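Local coordinates for protein tyrosine phosphatase-like protein (Leishmania major, PDB 3S4O), which removes phosphate from phosphotyrosine in proteins and may act as a virulence factor supporting survival of the parasite inside host macrophages, at residues S89-L94 and L131-N136; C13-Q16 and V21-H24. All coordinates share one frame; numbering follows the deposited sequence.

Interaction 1: S89-L94 and L131-N136; sequences SWLKLL and LVEYGN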
ATOM      1  N   SER A  89      -8.038  -6.069  -7.571  1.00 28.44           N
ATOM      2  CA  SER A  89      -6.838  -6.868  -7.285  1.00 27.49           C
ATOM      3  C   SER A  89      -6.290  -6.552  -5.894  1.00 26.20           C
ATOM      4  O   SER A  89      -5.806  -7.427  -5.201  1.00 25.36           O
ATOM      5  CB  SER A  89      -5.758  -6.617  -8.344  1.00 27.33           C
ATOM      6  OG  SER A  89      -6.012  -7.350  -9.542  1.00 27.56           O
ATOM      7  N   TRP A  90      -6.382  -5.278  -5.521  1.00 25.65           N
ATOM      8  CA  TRP A  90      -5.923  -4.759  -4.231  1.00 24.78           C
ATOM      9  C   TRP A  90      -6.765  -5.316  -3.118  1.00 26.10           C
ATOM     10  O   TRP A  90      -6.232  -5.848  -2.144  1.00 26.84           O
ATOM     11  CB  TRP A  90      -5.997  -3.226  -4.250  1.00 24.36           C
ATOM     12  CG  TRP A  90      -5.552  -2.431  -3.029  1.00 23.72           C
ATOM     13  CD1 TRP A  90      -6.252  -1.424  -2.433  1.00 24.22           C
ATOM     14  CD2 TRP A  90      -4.288  -2.486  -2.344  1.00 23.31           C
ATOM     15  NE1 TRP A  90      -5.530  -0.888  -1.397  1.00 23.96           N
ATOM     16  CE2 TRP A  90      -4.321  -1.525  -1.321  1.00 23.35           C
ATOM     17  CE3 TRP A  90      -3.142  -3.263  -2.486  1.00 23.47           C
ATOM     18  CZ2 TRP A  90      -3.250  -1.317  -0.452  1.00 23.29           C
ATOM     19  CZ3 TRP A  90      -2.081  -3.063  -1.603  1.00 23.22           C
ATOM     20  CH2 TRP A  90      -2.143  -2.094  -0.611  1.00 23.06           C
ATOM     21  N   LEU A  91      -8.082  -5.233  -3.275  1.00 26.90           N
ATOM     22  CA  LEU A  91      -8.990  -5.771  -2.272  1.00 27.75           C
ATOM     23  C   LEU A  91      -8.853  -7.292  -2.166  1.00 28.50           C
ATOM     24  O   LEU A  91      -8.944  -7.854  -1.068  1.00 27.74           O
ATOM     25  CB  LEU A  91     -10.451  -5.400  -2.573  1.00 29.28           C
ATOM     26  CG  LEU A  91     -10.865  -3.923  -2.595  1.00 29.45           C
ATOM     27  CD1 LEU A  91     -12.308  -3.801  -3.161  1.00 30.88           C
ATOM     28  CD2 LEU A  91     -10.773  -3.289  -1.234  1.00 29.59           C
ATOM     29  N   LYS A  92      -8.622  -7.954  -3.299  1.00 28.89           N
ATOM     30  CA  LYS A  92      -8.445  -9.414  -3.300  1.00 30.94           C
ATOM     31  C   LYS A  92      -7.232  -9.807  -2.451  1.00 30.19           C
ATOM     32  O   LYS A  92      -7.307 -10.722  -1.631  1.00 30.98           O
ATOM     33  CB  LYS A  92      -8.278  -9.975  -4.722  1.00 31.34           C
ATOM     34  CG  LYS A  92      -8.018 -11.498  -4.767  1.00 33.25           C
ATOM     35  CD  LYS A  92      -9.252 -12.303  -4.369  1.00 34.86           C
ATOM     36  CE  LYS A  92      -9.046 -13.796  -4.526  1.00 36.30           C
ATOM     37  NZ  LYS A  92     -10.334 -14.536  -4.718  1.00 38.91           N
ATOM     38  N   LEU A  93      -6.126  -9.100  -2.670  1.00 28.75           N
ATOM     39  CA  LEU A  93      -4.888  -9.303  -1.912  1.00 27.88           C
ATOM     40  C   LEU A  93      -5.097  -9.055  -0.410  1.00 27.73           C
ATOM     41  O   LEU A  93      -4.641  -9.816   0.427  1.00 27.68           O
ATOM     42  CB  LEU A  93      -3.786  -8.370  -2.437  1.00 26.96           C
ATOM     43  CG  LEU A  93      -2.476  -8.266  -1.647  1.00 27.08           C
ATOM     44  CD1 LEU A  93      -1.694  -9.577  -1.666  1.00 27.58           C
ATOM     45  CD2 LEU A  93      -1.619  -7.139  -2.178  1.00 26.40           C
ATOM     46  N   LEU A  94      -5.789  -7.975  -0.080  1.00 27.26           N
ATOM     47  CA  LEU A  94      -6.003  -7.610   1.319  1.00 27.18           C
ATOM     48  C   LEU A  94      -6.979  -8.552   2.023  1.00 27.76           C
ATOM     49  O   LEU A  94      -6.782  -8.897   3.183  1.00 29.43           O
ATOM     50  CB  LEU A  94      -6.472  -6.144   1.417  1.00 26.68           C
ATOM     51  CG  LEU A  94      -5.429  -5.108   0.944  1.00 25.60           C
ATOM     52  CD1 LEU A  94      -5.863  -3.668   1.247  1.00 25.67           C
ATOM     53  CD2 LEU A  94      -4.046  -5.364   1.522  1.00 25.08           C
ATOM     54  N   LEU A 131      -7.710   1.955   4.225  1.00 30.11           N
ATOM     55  CA  LEU A 131      -8.169   2.540   5.490  1.00 31.82           C
ATOM     56  C   LEU A 131      -9.689   2.677   5.510  1.00 33.35           C
ATOM     57  O   LEU A 131     -10.329   2.452   6.537  1.00 36.49           O
ATOM     58  CB  LEU A 131      -7.544   3.922   5.746  1.00 32.17           C
ATOM     59  CG  LEU A 131      -6.053   4.003   6.097  1.00 31.66           C
ATOM     60  CD1 LEU A 131      -5.610   5.458   6.127  1.00 32.23           C
ATOM     61  CD2 LEU A 131      -5.763   3.366   7.428  1.00 31.77           C
ATOM     62  N   VAL A 132     -10.262   3.055   4.377  1.00 33.13           N
ATOM     63  CA  VAL A 132     -11.706   3.201   4.269  1.00 35.07           C
ATOM     64  C   VAL A 132     -12.390   1.833   4.291  1.00 36.36           C
ATOM     65  O   VAL A 132     -13.348   1.626   5.037  1.00 39.12           O
ATOM     66  CB  VAL A 132     -12.125   3.942   2.997  1.00 34.65           C
ATOM     67  CG1 VAL A 132     -13.637   3.856   2.810  1.00 35.83           C
ATOM     68  CG2 VAL A 132     -11.679   5.399   3.063  1.00 34.77           C
ATOM     69  N   GLU A 133     -11.877   0.899   3.502  1.00 35.26           N
ATOM     70  CA  GLU A 133     -12.521  -0.404   3.334  1.00 36.14           C
ATOM     71  C   GLU A 133     -12.402  -1.291   4.576  1.00 36.06           C
ATOM     72  O   GLU A 133     -13.375  -1.918   4.980  1.00 37.88           O
ATOM     73  CB  GLU A 133     -11.945  -1.134   2.111  1.00 35.89           C
ATOM     74  CG  GLU A 133     -12.610  -2.465   1.767  1.00 37.92           C
ATOM     75  CD  GLU A 133     -14.110  -2.410   1.745  1.00 42.22           C
ATOM     76  OE1 GLU A 133     -14.664  -1.436   1.182  1.00 45.16           O
ATOM     77  OE2 GLU A 133     -14.722  -3.352   2.310  1.00 45.18           O
ATOM     78  N   TYR A 134     -11.211  -1.341   5.172  1.00 35.08           N
ATOM     79  CA  TYR A 134     -10.919  -2.267   6.289  1.00 34.98           C
ATOM     80  C   TYR A 134     -10.848  -1.574   7.641  1.00 35.72           C
ATOM     81  O   TYR A 134     -11.260  -2.135   8.651  1.00 38.26           O
ATOM     82  CB  TYR A 134      -9.625  -3.058   6.024  1.00 33.35           C
ATOM     83  CG  TYR A 134      -9.683  -3.846   4.733  1.00 32.61           C
ATOM     84  CD1 TYR A 134     -10.398  -5.043   4.648  1.00 33.49           C
ATOM     85  CD2 TYR A 134      -9.050  -3.382   3.587  1.00 31.36           C
ATOM     86  CE1 TYR A 134     -10.468  -5.755   3.463  1.00 32.61           C
ATOM     87  CE2 TYR A 134      -9.114  -4.083   2.407  1.00 30.72           C
ATOM     88  CZ  TYR A 134      -9.830  -5.265   2.345  1.00 32.07           C
ATOM     89  OH  TYR A 134      -9.885  -5.959   1.148  1.00 33.91           O
ATOM     90  N   GLY A 135     -10.329  -0.358   7.664  1.00 35.57           N
ATOM     91  CA  GLY A 135     -10.267   0.430   8.894  1.00 37.52           C
ATOM     92  C   GLY A 135     -11.570   1.133   9.224  1.00 40.12           C
ATOM     93  O   GLY A 135     -11.742   1.623  10.333  1.00 41.23           O
ATOM     94  N   ASN A 136     -12.487   1.158   8.258  1.00 41.30           N
ATOM     95  CA  ASN A 136     -13.769   1.883   8.354  1.00 45.28           C
ATOM     96  C   ASN A 136     -13.603   3.359   8.715  1.00 46.23           C
ATOM     97  O   ASN A 136     -14.458   3.963   9.346  1.00 48.28           O
ATOM     98  CB  ASN A 136     -14.743   1.176   9.307  1.00 49.31           C
ATOM     99  CG  ASN A 136     -15.377  -0.072   8.678  1.00 50.58           C
ATOM    100  OD1 ASN A 136     -15.327  -0.264   7.460  1.00 50.54           O
ATOM    101  ND2 ASN A 136     -15.963  -0.926   9.514  1.00 52.72           N
TER
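The phenol ring of Tyr134 reaches Leu91 and Leu94 on helix 84-103, and one of its faces carries CG of the preceding residue, Glu133, 3.9 Å above the plane and over the ring centre. The two leucines come to the ring obliquely. Leu94 meets the CE2 flank through two atoms, CB and CD1, each 3.5 Å from Tyr134 CE2, while CD2 of Leu91 lies 4.1 Å from that same CE2. The indole of Trp90, a second flat group, has Leu94 CD1 over one face, 3.7 Å above its plane and displaced toward the rim, so this one methyl group touches both aromatic rings.

Glu133 takes part through its aliphatic portion. Its CG, anti to the backbone N (chi1 -176°), stands 3.6 Å from Leu91 CD2, and the two side chains meet at about a right angle. The chain then bends at chi2 (48°), and the carboxylate engages the C-terminal residues, with OE1 hydrogen-bonded to the hydroxyl of Tyr165 and OE2 in a salt bridge with Arg167.

Tyr134 follows directly on helix 122-133, and its hydroxyl ends against the backbone of the other helix, with OH 3.1 Å from Leu91 O, a contact that does not qualify as a hydrogen bond. The polar partner of that OH is Asp95 OD1, one residue beyond Leu94.

No hydrogen bond joins the two segments themselves, which bury 190 Å² between them. The chemistry therefore implies a mainly apolar junction between helices 84-103 and 122-133 of the phosphatase domain, in which the Tyr134-Asp95 bond anchors the phenol and the carboxylate of Glu133 extends the junction to the chain's C-terminus.

Interaction 2: C13-Q16 and V21-H24; sequences CDPQ and VLFH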
ATOM      1  N   CYS A  13      -5.989  -0.132  11.246  1.00 44.84           N
ATOM      2  CA  CYS A  13      -6.385  -0.784  12.492  1.00 49.14           C
ATOM      3  C   CYS A  13      -7.770  -1.429  12.449  1.00 51.22           C
ATOM      4  O   CYS A  13      -8.643  -1.001  11.705  1.00 51.37           O
ATOM      5  CB  CYS A  13      -6.324   0.224  13.643  1.00 53.51           C
ATOM      6  SG  CYS A  13      -4.654   0.875  13.930  1.00 54.40           S
ATOM      7  N   ASP A  14      -7.942  -2.472  13.262  1.00 54.11           N
ATOM      8  CA  ASP A  14      -9.235  -3.147  13.436  1.00 57.74           C
ATOM      9  C   ASP A  14     -10.296  -2.160  13.963  1.00 61.84           C
ATOM     10  O   ASP A  14     -10.134  -1.595  15.054  1.00 64.59           O
ATOM     11  CB  ASP A  14      -9.098  -4.324  14.414  1.00 61.75           C
ATOM     12  CG  ASP A  14     -10.114  -5.442  14.166  1.00 65.03           C
ATOM     13  OD1 ASP A  14     -11.269  -5.165  13.775  1.00 65.86           O
ATOM     14  OD2 ASP A  14      -9.753  -6.617  14.396  1.00 68.04           O
ATOM     15  N   PRO A  15     -11.368  -1.948  13.196  1.00 63.06           N
ATOM     16  CA  PRO A  15     -12.471  -1.098  13.646  1.00 68.77           C
ATOM     17  C   PRO A  15     -13.012  -1.512  15.015  1.00 74.80           C
ATOM     18  O   PRO A  15     -13.277  -0.665  15.866  1.00 79.19           O
ATOM     19  CB  PRO A  15     -13.548  -1.327  12.579  1.00 70.66           C
ATOM     20  CG  PRO A  15     -12.819  -1.793  11.397  1.00 65.56           C
ATOM     21  CD  PRO A  15     -11.682  -2.592  11.910  1.00 61.71           C
ATOM     22  N   GLN A  16     -13.171  -2.820  15.200  1.00 76.15           N
ATOM     23  CA  GLN A  16     -13.685  -3.385  16.457  1.00 82.50           C
ATOM     24  C   GLN A  16     -12.738  -3.126  17.618  1.00 84.51           C
ATOM     25  O   GLN A  16     -13.134  -2.617  18.664  1.00 91.23           O
ATOM     26  CB  GLN A  16     -13.876  -4.903  16.346  1.00 83.58           C
ATOM     27  CG  GLN A  16     -14.441  -5.419  15.014  1.00 82.12           C
ATOM     28  CD  GLN A  16     -15.898  -5.054  14.787  1.00 87.45           C
ATOM     29  OE1 GLN A  16     -16.629  -4.728  15.720  1.00 92.86           O
ATOM     30  NE2 GLN A  16     -16.325  -5.105  13.529  1.00 87.08           N
ATOM     31  N   VAL A  21      -3.769  -3.890  14.955  1.00 41.63           N
ATOM     32  CA  VAL A  21      -3.401  -3.576  13.580  1.00 38.77           C
ATOM     33  C   VAL A  21      -3.728  -4.733  12.639  1.00 37.17           C
ATOM     34  O   VAL A  21      -3.306  -5.876  12.883  1.00 37.55           O
ATOM     35  CB  VAL A  21      -1.901  -3.269  13.449  1.00 38.08           C
ATOM     36  CG1 VAL A  21      -1.548  -2.970  11.984  1.00 35.31           C
ATOM     37  CG2 VAL A  21      -1.506  -2.114  14.375  1.00 39.17           C
ATOM     38  N   LEU A  22      -4.455  -4.413  11.565  1.00 35.18           N
ATOM     39  CA  LEU A  22      -4.779  -5.367  10.498  1.00 33.46           C
ATOM     40  C   LEU A  22      -3.633  -5.500   9.499  1.00 31.86           C
ATOM     41  O   LEU A  22      -3.220  -6.614   9.164  1.00 31.66           O
ATOM     42  CB  LEU A  22      -6.020  -4.923   9.723  1.00 34.03           C
ATOM     43  CG  LEU A  22      -7.433  -5.407  10.072  1.00 35.52           C
ATOM     44  CD1 LEU A  22      -7.530  -6.007  11.452  1.00 37.37           C
ATOM     45  CD2 LEU A  22      -8.413  -4.265   9.883  1.00 35.96           C
ATOM     46  N   PHE A  23      -3.163  -4.354   9.000  1.00 30.61           N
ATOM     47  CA  PHE A  23      -2.030  -4.269   8.065  1.00 29.01           C
ATOM     48  C   PHE A  23      -1.131  -3.083   8.395  1.00 28.69           C
ATOM     49  O   PHE A  23      -1.610  -2.027   8.819  1.00 29.26           O
ATOM     50  CB  PHE A  23      -2.482  -4.041   6.612  1.00 28.38           C
ATOM     51  CG  PHE A  23      -3.667  -4.837   6.196  1.00 28.78           C
ATOM     52  CD1 PHE A  23      -3.511  -6.153   5.796  1.00 28.98           C
ATOM     53  CD2 PHE A  23      -4.942  -4.258   6.151  1.00 29.31           C
ATOM     54  CE1 PHE A  23      -4.603  -6.897   5.387  1.00 28.81           C
ATOM     55  CE2 PHE A  23      -6.046  -4.997   5.745  1.00 29.10           C
ATOM     56  CZ  PHE A  23      -5.870  -6.322   5.368  1.00 29.06           C
ATOM     57  N   HIS A  24       0.165  -3.249   8.160  1.00 27.95           N
ATOM     58  CA  HIS A  24       1.103  -2.138   8.197  1.00 28.21           C
ATOM     59  C   HIS A  24       1.354  -1.742   6.746  1.00 27.82           C
ATOM     60  O   HIS A  24       1.851  -2.548   5.970  1.00 27.20           O
ATOM     61  CB  HIS A  24       2.448  -2.528   8.827  1.00 28.76           C
ATOM     62  CG  HIS A  24       2.386  -2.900  10.280  1.00 29.70           C
ATOM     63  ND1 HIS A  24       2.167  -1.981  11.286  1.00 31.37           N
ATOM     64  CD2 HIS A  24       2.598  -4.086  10.901  1.00 30.61           C
ATOM     65  CE1 HIS A  24       2.224  -2.593  12.461  1.00 32.73           C
ATOM     66  NE2 HIS A  24       2.480  -3.872  12.254  1.00 32.08           N
TER
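Cys13 and Val21 form an antiparallel, non-hydrogen-bonded pair with their CA atoms 4.2 Å apart, and Leu22 and Phe23 both face Cys12 just beyond it, which makes a classic beta bulge. At the pair the side chains diverge, and the nearest approach between them, Cys13 SG to Val21 CG2, is a loose 4.4 Å.

Leu22 supplies most of the side-chain contact, its two methyl groups dividing the opposing segment between them. CD1 lies alongside the carboxylate arm of Asp14, 3.7 Å from OD2, while CD2 rests 3.7 Å from Cys13 O and 4.2 Å from Pro15 CD. The side chains of Asp14 and Leu22 pass at a slant, whereas Leu22 meets the proline ring at about a right angle. Asp14 also turns back on its own loop: its OD1 accepts a weak hydrogen bond from Gln16 N (3.3 Å, with an N-H...O angle of 142°).

Backbone bonds between Asp14 and Arg20 on the loop side, and between Cys12 and both Leu22 and Phe23 on the strand side, flank the pair in the hairpin of strands 7-13 and 21-28. Helix 84-103 covers the Leu22 and Phe23 side chains: Leu22 touches Leu98 and Phe23 packs on Leu94 and Glu97.

Interactions 1 and 2 follow one another along the chain, yet their centres are only 11 Å apart and they touch directly. Pro15 packs against the turn after helix 122-133, its CG 3.2 Å from Tyr134 O and 3.7 Å from Gly135 O, and Leu22 CD2 is 3.8 Å from Tyr134 O. Phe23 CZ reaches Leu94 O of helix 84-103 at 3.5 Å. The hairpin end of interaction 2 thus packs against both segments of interaction 1. Both contacts lie away from the thiosulfate pocket, which includes Cys116 and Arg122; their connection to it is through the fold, since helix 122-133 starts at Arg122 and ends with residues 131-133.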